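Local structure of CymD (Pseudomonas putida, 6Z34) at residues 22-27 against 38-43; 29-34 against 221-226; 140-145 against 154-159; 237-242 against 281-286. The protein forms an outer-membrane channel of the FadL family that probably lets monoaromatic hydrocarbons such as toluene enter the cell by lateral diffusion. All blocks are in the same frame, centred on the assembly; numbering follows the deposited sequence.

Contact 1 (22-27 against 38-43); sequences AFNIGA and TQMQEG
Met40 reaches back against the peptide that links Gly26 to Ala27, and this is the buried part of the contact. Its SD lies 3.8 Å from Gly26 C, and the terminal CE settles 3.7 Å from Ala27 N. The chain runs extended as far as the sulfur and then bends (chi3 79°), which folds the methyl over the backbone. Thioether and methyl suit this place because they can lie on a peptide without needing a polar partner. On the strand beyond, Val88 touches both Met40 and Ala27.

At the partly exposed margin Asn24 and Gln39 run antiparallel past one another, close but with little matching chemistry. CB, CG and ND2 of Asn24 all lie about 3.6 Å from Gln39 CB, while the amide planes stand 73° apart. The Asn24 carbonyl serves its own chain: OD1 accepts from Gly26 N at 2.9 Å, closing an Asx turn, with the N-H arriving from above the carbonyl plane. Glycine fits here, since its backbone (phi 87°) would jam a CB against the preceding carbonyl. Between 22-27 and 38-43 themselves only van der Waals contact acts; polar ties go to the barrel, as from Met40 O to Arg90.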
loop_
_atom_site.group_PDB
_atom_site.type_symbol
_atom_site.label_atom_id
_atom_site.label_comp_id
_atom_site.label_asym_id
_atom_site.label_seq_id
_atom_site.Cartn_x
_atom_site.Cartn_y
_atom_site.Cartn_z
ATOM N N ALA A 22 18.424 -3.891 2.067
ATOM C CA ALA A 22 19.592 -4.690 2.382
ATOM C C ALA A 22 19.521 -5.301 3.774
ATOM O O ALA A 22 20.360 -6.144 4.109
ATOM C CB ALA A 22 20.871 -3.839 2.267
ATOM N N PHE A 23 18.540 -4.920 4.579
ATOM C CA PHE A 23 18.456 -5.343 5.960
ATOM C C PHE A 23 17.451 -6.480 6.112
ATOM O O PHE A 23 16.352 -6.424 5.551
ATOM C CB PHE A 23 18.052 -4.174 6.840
ATOM C CG PHE A 23 18.191 -4.461 8.288
ATOM C CD1 PHE A 23 17.097 -4.902 9.039
ATOM C CD2 PHE A 23 19.415 -4.307 8.909
ATOM C CE1 PHE A 23 17.255 -5.178 10.378
ATOM C CE2 PHE A 23 19.560 -4.564 10.250
ATOM C CZ PHE A 23 18.488 -4.988 10.986
ATOM N N ASN A 24 17.830 -7.499 6.885
ATOM C CA ASN A 24 16.980 -8.658 7.113
ATOM C C ASN A 24 15.745 -8.267 7.907
ATOM O O ASN A 24 15.791 -8.232 9.140
ATOM C CB ASN A 24 17.733 -9.748 7.858
ATOM C CG ASN A 24 16.854 -10.965 8.118
ATOM O OD1 ASN A 24 15.735 -11.058 7.612
ATOM N ND2 ASN A 24 17.362 -11.907 8.903
ATOM N N ILE A 25 14.638 -7.980 7.218
ATOM C CA ILE A 25 13.424 -7.522 7.882
ATOM C C ILE A 25 12.528 -8.725 8.157
ATOM O O ILE A 25 11.377 -8.573 8.589
ATOM C CB ILE A 25 12.683 -6.451 7.057
ATOM C CG1 ILE A 25 12.265 -6.973 5.680
ATOM C CG2 ILE A 25 13.500 -5.165 6.935
ATOM C CD1 ILE A 25 11.071 -6.149 5.071
ATOM N N GLY A 26 13.055 -9.926 7.908
ATOM C CA GLY A 26 12.298 -11.145 8.120
ATOM C C GLY A 26 11.468 -11.533 6.905
ATOM O O GLY A 26 11.771 -11.170 5.763
ATOM N N ALA A 27 10.390 -12.278 7.166
ATOM C CA ALA A 27 9.551 -12.781 6.084
ATOM C C ALA A 27 8.947 -11.673 5.238
ATOM O O ALA A 27 8.639 -11.901 4.064
ATOM C CB ALA A 27 8.409 -13.621 6.651
ATOM N N THR A 38 17.317 -14.765 2.082
ATOM C CA THR A 38 18.464 -15.641 2.334
ATOM C C THR A 38 19.163 -15.333 3.656
ATOM O O THR A 38 19.948 -16.165 4.118
ATOM C CB THR A 38 19.480 -15.595 1.174
ATOM O OG1 THR A 38 20.016 -14.272 1.006
ATOM C CG2 THR A 38 18.829 -16.043 -0.106
ATOM N N GLN A 39 18.874 -14.185 4.285
ATOM C CA GLN A 39 19.410 -13.855 5.610
ATOM C C GLN A 39 18.723 -14.640 6.731
ATOM O O GLN A 39 19.282 -14.752 7.826
ATOM C CB GLN A 39 19.249 -12.354 5.885
ATOM C CG GLN A 39 20.493 -11.500 5.750
ATOM C CD GLN A 39 20.916 -11.314 4.316
ATOM O OE1 GLN A 39 20.340 -10.496 3.591
ATOM N NE2 GLN A 39 21.936 -12.063 3.895
ATOM N N MET A 40 17.519 -15.167 6.501
ATOM C CA MET A 40 16.834 -15.902 7.559
ATOM C C MET A 40 17.478 -17.263 7.785
ATOM O O MET A 40 18.039 -17.861 6.868
ATOM C CB MET A 40 15.355 -16.101 7.218
ATOM C CG MET A 40 14.613 -14.782 6.975
ATOM S SD MET A 40 12.922 -15.063 6.439
ATOM C CE MET A 40 12.164 -15.442 8.020
ATOM N N GLN A 41 17.369 -17.754 9.025
ATOM C CA GLN A 41 17.892 -19.068 9.384
ATOM C C GLN A 41 17.143 -20.168 8.642
ATOM O O GLN A 41 15.987 -20.009 8.241
ATOM C CB GLN A 41 17.789 -19.305 10.896
ATOM C CG GLN A 41 18.554 -18.305 11.750
ATOM C CD GLN A 41 19.960 -18.782 12.068
ATOM O OE1 GLN A 41 20.145 -19.740 12.821
ATOM N NE2 GLN A 41 20.959 -18.121 11.489
ATOM N N GLU A 42 17.825 -21.293 8.456
ATOM C CA GLU A 42 17.219 -22.467 7.853
ATOM C C GLU A 42 16.124 -23.001 8.764
ATOM O O GLU A 42 16.217 -22.920 9.995
ATOM C CB GLU A 42 18.274 -23.543 7.602
ATOM C CG GLU A 42 19.400 -23.101 6.686
ATOM C CD GLU A 42 20.342 -24.239 6.295
ATOM O OE1 GLU A 42 20.952 -24.850 7.194
ATOM O OE2 GLU A 42 20.482 -24.518 5.084
ATOM N N GLY A 43 15.063 -23.530 8.144
ATOM C CA GLY A 43 13.898 -24.061 8.814
ATOM C C GLY A 43 12.629 -23.480 8.205
ATOM O O GLY A 43 12.614 -23.033 7.053
#

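Contact 2 (29-34 against 221-226); sequences GMMLNP and GGRLGL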
loop_
_atom_site.group_PDB
_atom_site.type_symbol
_atom_site.label_atom_id
_atom_site.label_comp_id
_atom_site.label_asym_id
_atom_site.label_seq_id
_atom_site.Cartn_x
_atom_site.Cartn_y
_atom_site.Cartn_z
ATOM N N GLY A 29 10.356 -9.520 3.790
ATOM C CA GLY A 29 11.188 -9.283 2.623
ATOM C C GLY A 29 10.509 -9.693 1.330
ATOM O O GLY A 29 10.779 -9.120 0.273
ATOM N N MET A 30 9.628 -10.689 1.393
ATOM C CA MET A 30 8.722 -11.047 0.304
ATOM C C MET A 30 8.114 -9.821 -0.379
ATOM O O MET A 30 7.876 -9.816 -1.597
ATOM C CB MET A 30 7.583 -11.929 0.851
ATOM C CG MET A 30 7.809 -13.398 0.691
ATOM S SD MET A 30 6.498 -14.489 1.282
ATOM C CE MET A 30 6.186 -13.876 2.919
ATOM N N MET A 31 7.820 -8.788 0.407
ATOM C CA MET A 31 7.130 -7.611 -0.101
ATOM C C MET A 31 8.043 -6.407 -0.203
ATOM O O MET A 31 7.557 -5.309 -0.467
ATOM C CB MET A 31 5.933 -7.264 0.781
ATOM C CG MET A 31 4.799 -8.282 0.728
ATOM S SD MET A 31 4.007 -8.411 -0.896
ATOM C CE MET A 31 3.780 -6.702 -1.298
ATOM N N LEU A 32 9.346 -6.570 0.030
ATOM C CA LEU A 32 10.260 -5.446 -0.140
ATOM C C LEU A 32 11.370 -5.886 -1.076
ATOM O O LEU A 32 11.237 -5.787 -2.306
ATOM C CB LEU A 32 10.818 -4.956 1.195
ATOM C CG LEU A 32 11.199 -3.467 1.125
ATOM C CD1 LEU A 32 10.930 -2.790 2.458
ATOM C CD2 LEU A 32 12.638 -3.226 0.677
ATOM N N ASN A 33 12.455 -6.406 -0.515
ATOM C CA ASN A 33 13.499 -7.012 -1.335
ATOM C C ASN A 33 13.561 -8.484 -0.963
ATOM O O ASN A 33 14.125 -8.851 0.086
ATOM C CB ASN A 33 14.853 -6.324 -1.159
ATOM C CG ASN A 33 15.947 -6.931 -2.060
ATOM O OD1 ASN A 33 15.674 -7.789 -2.927
ATOM N ND2 ASN A 33 17.189 -6.485 -1.862
ATOM N N PRO A 34 12.967 -9.358 -1.772
ATOM C CA PRO A 34 12.978 -10.789 -1.442
ATOM C C PRO A 34 14.373 -11.393 -1.380
ATOM O O PRO A 34 14.531 -12.465 -0.786
ATOM C CB PRO A 34 12.133 -11.419 -2.561
ATOM C CG PRO A 34 11.927 -10.343 -3.585
ATOM C CD PRO A 34 12.083 -9.039 -2.905
ATOM N N GLY A 221 1.162 -8.301 -9.732
ATOM C CA GLY A 221 2.345 -7.487 -9.520
ATOM C C GLY A 221 3.597 -8.308 -9.224
ATOM O O GLY A 221 3.627 -9.524 -9.457
ATOM N N GLY A 222 4.639 -7.675 -8.713
ATOM C CA GLY A 222 5.845 -8.415 -8.406
ATOM C C GLY A 222 7.027 -7.487 -8.241
ATOM O O GLY A 222 6.927 -6.265 -8.418
ATOM N N ARG A 223 8.159 -8.107 -7.889
ATOM C CA ARG A 223 9.408 -7.405 -7.642
ATOM C C ARG A 223 10.582 -8.332 -7.932
ATOM O O ARG A 223 10.451 -9.556 -7.908
ATOM C CB ARG A 223 9.473 -6.877 -6.200
ATOM C CG ARG A 223 9.291 -7.922 -5.100
ATOM C CD ARG A 223 8.744 -7.289 -3.844
ATOM N NE ARG A 223 7.493 -6.648 -4.195
ATOM C CZ ARG A 223 6.335 -7.287 -4.204
ATOM N NH1 ARG A 223 6.294 -8.567 -3.841
ATOM N NH2 ARG A 223 5.233 -6.656 -4.597
ATOM N N LEU A 224 11.737 -7.718 -8.207
ATOM C CA LEU A 224 12.971 -8.407 -8.565
ATOM C C LEU A 224 14.128 -7.645 -7.931
ATOM O O LEU A 224 14.342 -6.475 -8.257
ATOM C CB LEU A 224 13.149 -8.475 -10.085
ATOM C CG LEU A 224 14.456 -9.151 -10.537
ATOM C CD1 LEU A 224 14.610 -10.608 -9.976
ATOM C CD2 LEU A 224 14.599 -9.119 -12.055
ATOM N N GLY A 225 14.868 -8.287 -7.017
ATOM C CA GLY A 225 15.880 -7.591 -6.251
ATOM C C GLY A 225 17.129 -8.429 -6.063
ATOM O O GLY A 225 17.171 -9.603 -6.418
ATOM N N LEU A 226 18.155 -7.793 -5.496
ATOM C CA LEU A 226 19.390 -8.487 -5.146
ATOM C C LEU A 226 20.011 -7.826 -3.923
ATOM O O LEU A 226 19.669 -6.698 -3.565
ATOM C CB LEU A 226 20.395 -8.520 -6.305
ATOM C CG LEU A 226 20.994 -7.189 -6.784
ATOM C CD1 LEU A 226 22.262 -6.825 -6.036
ATOM C CD2 LEU A 226 21.275 -7.226 -8.272
#
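The Arg223 guanidinium has the Met31 methyl over one face, with CE 3.6 Å from Arg223 NH2, while Leu32 O lies at its edge, near the plane. Met30 O comes in obliquely and takes a weak hydrogen bond from Arg223 NH1 (3.0 Å, 133° at the hydrogen). The second flat group, the Asn33 amide, holds its partner close to its own plane: ND2 donates to Leu226 O at 3.0 Å, although it stands well above the plane of that carbonyl. Ala21 O is a further acceptor for the same ND2, and Asn33 OD1 accepts from Ala35 N, so the amide is fixed from both ends.

Below its charged head, Arg223 is a plain hydrocarbon chain. CG packs on Pro34 CD at 3.7 Å, and a bend at chi3 (57°) turns the guanidinium back beneath the 29-31 turn. Gly225 suits the spot opposite Asn33, because a CB there would collide with Asn33 OD1, which already sits 3.3 Å from Gly225 CA.

Asp158 makes a salt bridge with Arg223 NH2, and Asn241 OD1 accepts from NE. A leucine in place of Arg223 would probably leave Asp158 short of one charged mate and Met30 O and Asn241 OD1 without this donor. Arg223 is thus fixed to the barrel wall, where the carboxylate probably balances its buried charge, and it offers the N-terminal hatch its aliphatic chain, a face for Met31 and one weak bond; the straighter polar tie between hatch and wall is Asn33 ND2 to Leu226 O.

Contact 3 (140-145 against 154-159); sequences PFSAAY and GASLDA
Ser142 and Ser156 meet through their hydroxyls, OG to OG at 2.8 Å, on the face of the hairpin that also carries Pro140 and Asp158. Ser142 OG, placed anti to its own backbone N (chi1 -165°), is also 3.0 Å from Ala155 O, so it has two acceptors within reach. Serine is small enough for both hydroxyls to fit across a non-hydrogen-bonded pair whose CA atoms are close.

The flanking pairs set this register. Ala143 and Ala155 exchange two nearly straight backbone bonds (167° at each hydrogen), and Phe141 and Leu157 exchange another two. At the Ala144 end, Gly154 sits across the strands, where a CB would press tightly on Ala144 CB. On the other face the Phe141 ring turns its edge to the strand, with Leu157 O in the ring plane, 3.3 Å from Phe141 CD1; Ala159 CB lies at the same ring's edge, near CE1. Phe141 and Leu157 are on the surface and probably face lipid.

Farther out, the polar face is held by the hatch and by charges. Ser156 OG is hydrogen-bonded to Met30 O, and Pro34 touches both serines. Asp158 OD1 rests 3.6 Å from Pro140 CB, while OD2 bridges to Arg138, its second cation besides Arg223. The hairpin is therefore two-sided: its inward face meets polar needs with short hydroxyls and paired charges, and its outward face probably offers hydrocarbon to the membrane.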
loop_
_atom_site.group_PDB
_atom_site.type_symbol
_atom_site.label_atom_id
_atom_site.label_comp_id
_atom_site.label_asym_id
_atom_site.label_seq_id
_atom_site.Cartn_x
_atom_site.Cartn_y
_atom_site.Cartn_z
ATOM N N PRO A 140 1.992 -12.793 -2.320
ATOM C CA PRO A 140 3.238 -13.084 -3.036
ATOM C C PRO A 140 3.543 -14.563 -3.104
ATOM O O PRO A 140 3.225 -15.333 -2.196
ATOM C CB PRO A 140 4.301 -12.368 -2.197
ATOM C CG PRO A 140 3.735 -12.428 -0.809
ATOM C CD PRO A 140 2.247 -12.204 -0.992
ATOM N N PHE A 141 4.152 -14.951 -4.220
ATOM C CA PHE A 141 4.833 -16.237 -4.355
ATOM C C PHE A 141 6.287 -15.886 -4.601
ATOM O O PHE A 141 6.611 -15.244 -5.606
ATOM C CB PHE A 141 4.235 -17.084 -5.477
ATOM C CG PHE A 141 2.741 -17.265 -5.351
ATOM C CD1 PHE A 141 1.867 -16.261 -5.763
ATOM C CD2 PHE A 141 2.207 -18.417 -4.794
ATOM C CE1 PHE A 141 0.499 -16.408 -5.638
ATOM C CE2 PHE A 141 0.839 -18.570 -4.667
ATOM C CZ PHE A 141 -0.019 -17.555 -5.086
ATOM N N SER A 142 7.148 -16.240 -3.648
ATOM C CA SER A 142 8.466 -15.639 -3.549
ATOM C C SER A 142 9.524 -16.719 -3.433
ATOM O O SER A 142 9.285 -17.795 -2.871
ATOM C CB SER A 142 8.560 -14.704 -2.354
ATOM O OG SER A 142 9.696 -13.865 -2.452
ATOM N N ALA A 143 10.698 -16.413 -3.976
ATOM C CA ALA A 143 11.832 -17.319 -3.924
ATOM C C ALA A 143 13.101 -16.489 -3.874
ATOM O O ALA A 143 13.136 -15.362 -4.374
ATOM C CB ALA A 143 11.855 -18.262 -5.135
ATOM N N ALA A 144 14.152 -17.054 -3.273
ATOM C CA ALA A 144 15.426 -16.362 -3.205
ATOM C C ALA A 144 16.547 -17.396 -3.231
ATOM O O ALA A 144 16.350 -18.571 -2.905
ATOM C CB ALA A 144 15.513 -15.470 -1.961
ATOM N N TYR A 145 17.728 -16.946 -3.647
ATOM C CA TYR A 145 18.828 -17.861 -3.905
ATOM C C TYR A 145 20.137 -17.153 -3.606
ATOM O O TYR A 145 20.331 -16.006 -4.028
ATOM C CB TYR A 145 18.798 -18.357 -5.358
ATOM C CG TYR A 145 19.917 -19.320 -5.716
ATOM C CD1 TYR A 145 19.913 -20.634 -5.245
ATOM C CD2 TYR A 145 20.977 -18.919 -6.532
ATOM C CE1 TYR A 145 20.936 -21.519 -5.581
ATOM C CE2 TYR A 145 22.012 -19.795 -6.872
ATOM C CZ TYR A 145 21.987 -21.093 -6.385
ATOM O OH TYR A 145 22.994 -21.980 -6.715
ATOM N N GLY A 154 16.556 -12.499 -5.571
ATOM C CA GLY A 154 15.219 -12.865 -5.138
ATOM C C GLY A 154 14.143 -12.187 -5.962
ATOM O O GLY A 154 14.335 -11.096 -6.521
ATOM N N ALA A 155 12.983 -12.839 -6.001
ATOM C CA ALA A 155 11.868 -12.341 -6.781
ATOM C C ALA A 155 10.580 -12.769 -6.106
ATOM O O ALA A 155 10.561 -13.732 -5.323
ATOM C CB ALA A 155 11.890 -12.853 -8.223
ATOM N N SER A 156 9.515 -12.005 -6.386
ATOM C CA SER A 156 8.164 -12.365 -5.996
ATOM C C SER A 156 7.241 -12.115 -7.176
ATOM O O SER A 156 7.488 -11.226 -7.998
ATOM C CB SER A 156 7.665 -11.545 -4.816
ATOM O OG SER A 156 8.522 -11.685 -3.716
ATOM N N LEU A 157 6.178 -12.913 -7.261
ATOM C CA LEU A 157 5.060 -12.639 -8.152
ATOM C C LEU A 157 3.807 -12.525 -7.299
ATOM O O LEU A 157 3.433 -13.486 -6.614
ATOM C CB LEU A 157 4.893 -13.730 -9.206
ATOM C CG LEU A 157 3.682 -13.460 -10.092
ATOM C CD1 LEU A 157 4.115 -12.691 -11.341
ATOM C CD2 LEU A 157 2.970 -14.742 -10.451
ATOM N N ASP A 158 3.178 -11.351 -7.318
ATOM C CA ASP A 158 1.982 -11.119 -6.515
ATOM C C ASP A 158 0.720 -11.416 -7.314
ATOM O O ASP A 158 0.557 -10.920 -8.435
ATOM C CB ASP A 158 1.902 -9.678 -6.017
ATOM C CG ASP A 158 3.120 -9.234 -5.249
ATOM O OD1 ASP A 158 4.003 -10.073 -4.921
ATOM O OD2 ASP A 158 3.165 -8.014 -4.953
ATOM N N ALA A 159 -0.174 -12.216 -6.726
ATOM C CA ALA A 159 -1.595 -12.104 -7.036
ATOM C C ALA A 159 -2.149 -10.998 -6.154
ATOM O O ALA A 159 -1.854 -10.951 -4.951
ATOM C CB ALA A 159 -2.339 -13.409 -6.775
#

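Contact 4 (237-242 against 281-286); sequences GIVYNF and SLVAGI
Ile238 drives its CD1 into the hollow between Leu282 and Ala284, two residues of the neighbouring antiparallel strand in the FadL-type barrel wall. The bump fits closely: Ile238 CD1 is 3.5 Å from Leu282 CD1 and 3.7 Å from Ala284 CB, and it also reaches Val283 O. With CG1 anti to the backbone N (chi1 177°), the bend at chi2 (75°) swings CD1 across to the next strand. The small Ala284 accommodates it on one side; on the other, Leu282 supplies a branch that crosses it at a slant. Beyond, the same Leu282 CD1 meets the edge of the Tyr240 ring, with Tyr240 CD1 3.9 Å away, so one methyl is wedged between isoleucine and tyrosine. A valine in place of Ile238 would lack that CD1 and would probably open a gap between Leu282 and Ala284.

The opposite face looks towards the hatch. Val239 and Val283 stand shoulder to shoulder, with Val239 CG1 3.7 Å from Val283 CB; Asn33 touches the first and Ala21 the second. Gly237 pairs with Gly285, which keeps this face low where Ala22 of the hatch packs. Three hydrogen-bonded pairs join the strands, the last bringing Asn241 N to Ser281 O at 2.7 Å while Ser281 OG rests 3.3 Å from Asn241 CB.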
loop_
_atom_site.group_PDB
_atom_site.type_symbol
_atom_site.label_atom_id
_atom_site.label_comp_id
_atom_site.label_asym_id
_atom_site.label_seq_id
_atom_site.Cartn_x
_atom_site.Cartn_y
_atom_site.Cartn_z
ATOM N N GLY A 237 21.747 -3.377 -1.240
ATOM C CA GLY A 237 20.577 -4.049 -1.783
ATOM C C GLY A 237 19.823 -3.155 -2.748
ATOM O O GLY A 237 19.765 -1.930 -2.588
ATOM N N ILE A 238 19.250 -3.783 -3.769
ATOM C CA ILE A 238 18.499 -3.062 -4.794
ATOM C C ILE A 238 17.313 -3.921 -5.199
ATOM O O ILE A 238 17.462 -5.127 -5.437
ATOM C CB ILE A 238 19.381 -2.717 -6.023
ATOM C CG1 ILE A 238 18.576 -2.041 -7.122
ATOM C CG2 ILE A 238 19.973 -3.928 -6.660
ATOM C CD1 ILE A 238 18.247 -0.626 -6.839
ATOM N N VAL A 239 16.126 -3.310 -5.267
ATOM C CA VAL A 239 14.941 -4.040 -5.705
ATOM C C VAL A 239 14.095 -3.144 -6.591
ATOM O O VAL A 239 13.853 -1.975 -6.273
ATOM C CB VAL A 239 14.111 -4.598 -4.521
ATOM C CG1 VAL A 239 13.662 -3.492 -3.581
ATOM C CG2 VAL A 239 12.906 -5.374 -5.048
ATOM N N TYR A 240 13.649 -3.703 -7.710
ATOM C CA TYR A 240 12.692 -3.057 -8.591
ATOM C C TYR A 240 11.317 -3.694 -8.419
ATOM O O TYR A 240 11.153 -4.908 -8.595
ATOM C CB TYR A 240 13.140 -3.143 -10.043
ATOM C CG TYR A 240 12.262 -2.340 -10.979
ATOM C CD1 TYR A 240 12.365 -0.952 -11.045
ATOM C CD2 TYR A 240 11.342 -2.970 -11.811
ATOM C CE1 TYR A 240 11.566 -0.209 -11.921
ATOM C CE2 TYR A 240 10.546 -2.240 -12.687
ATOM C CZ TYR A 240 10.660 -0.866 -12.736
ATOM O OH TYR A 240 9.859 -0.179 -13.614
ATOM N N ASN A 241 10.334 -2.869 -8.094
ATOM C CA ASN A 241 8.963 -3.309 -7.896
ATOM C C ASN A 241 8.177 -3.011 -9.171
ATOM O O ASN A 241 8.193 -1.881 -9.663
ATOM C CB ASN A 241 8.373 -2.596 -6.682
ATOM C CG ASN A 241 7.198 -3.323 -6.099
ATOM O OD1 ASN A 241 7.308 -3.920 -5.034
ATOM N ND2 ASN A 241 6.054 -3.263 -6.776
ATOM N N PHE A 242 7.537 -4.030 -9.728
ATOM C CA PHE A 242 6.878 -3.881 -11.017
ATOM C C PHE A 242 5.594 -3.073 -10.880
ATOM O O PHE A 242 5.033 -2.948 -9.793
ATOM C CB PHE A 242 6.535 -5.240 -11.617
ATOM C CG PHE A 242 7.711 -6.137 -11.800
ATOM C CD1 PHE A 242 8.940 -5.622 -12.155
ATOM C CD2 PHE A 242 7.584 -7.500 -11.631
ATOM C CE1 PHE A 242 10.026 -6.456 -12.335
ATOM C CE2 PHE A 242 8.673 -8.344 -11.810
ATOM C CZ PHE A 242 9.887 -7.822 -12.159
ATOM N N SER A 281 8.376 0.871 -8.635
ATOM C CA SER A 281 9.250 1.631 -7.751
ATOM C C SER A 281 10.612 0.965 -7.702
ATOM O O SER A 281 10.762 -0.230 -7.959
ATOM C CB SER A 281 8.680 1.790 -6.338
ATOM O OG SER A 281 8.347 0.537 -5.775
ATOM N N LEU A 282 11.608 1.771 -7.386
ATOM C CA LEU A 282 12.984 1.324 -7.290
ATOM C C LEU A 282 13.474 1.684 -5.903
ATOM O O LEU A 282 13.367 2.846 -5.496
ATOM C CB LEU A 282 13.856 1.977 -8.363
ATOM C CG LEU A 282 15.319 1.520 -8.368
ATOM C CD1 LEU A 282 15.459 0.068 -8.858
ATOM C CD2 LEU A 282 16.161 2.466 -9.209
ATOM N N VAL A 283 13.982 0.690 -5.174
ATOM C CA VAL A 283 14.546 0.895 -3.845
ATOM C C VAL A 283 16.002 0.465 -3.873
ATOM O O VAL A 283 16.313 -0.679 -4.228
ATOM C CB VAL A 283 13.782 0.109 -2.775
ATOM C CG1 VAL A 283 14.361 0.408 -1.401
ATOM C CG2 VAL A 283 12.299 0.436 -2.839
ATOM N N ALA A 284 16.890 1.374 -3.496
ATOM C CA ALA A 284 18.299 1.079 -3.306
ATOM C C ALA A 284 18.667 1.413 -1.871
ATOM O O ALA A 284 18.203 2.422 -1.320
ATOM C CB ALA A 284 19.180 1.876 -4.267
ATOM N N GLY A 285 19.487 0.563 -1.260
ATOM C CA GLY A 285 19.798 0.825 0.129
ATOM C C GLY A 285 21.015 0.063 0.604
ATOM O O GLY A 285 21.624 -0.729 -0.125
ATOM N N ILE A 286 21.353 0.308 1.862
ATOM C CA ILE A 286 22.578 -0.211 2.432
ATOM C C ILE A 286 22.326 -0.511 3.900
ATOM O O ILE A 286 21.540 0.175 4.566
ATOM C CB ILE A 286 23.727 0.799 2.233
ATOM C CG1 ILE A 286 24.976 0.382 2.984
ATOM C CG2 ILE A 286 23.310 2.134 2.716
ATOM C CD1 ILE A 286 26.128 1.316 2.703
#

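Contacts 3, 2 and 4 follow one another round the barrel wall, in the order of strands 131-146, 151-171, 198-229, 234-259 and 281-289. The centre of contact 2 is about 6 Å from that of contact 3 and 8 Å from that of contact 4; contacts 3 and 4 lie about 14 Å apart and do not touch. Contact 1, within the hatch, is centred about 13, 14 and 17 Å from contacts 2, 3 and 4, and its Ala22 reaches contact 4. Along the chain contacts 1 and 2 interlock, contact 3 is nested inside contact 2, and contact 4 comes after. The N-terminal segment thus packs against wall strands from later in the chain (131-289).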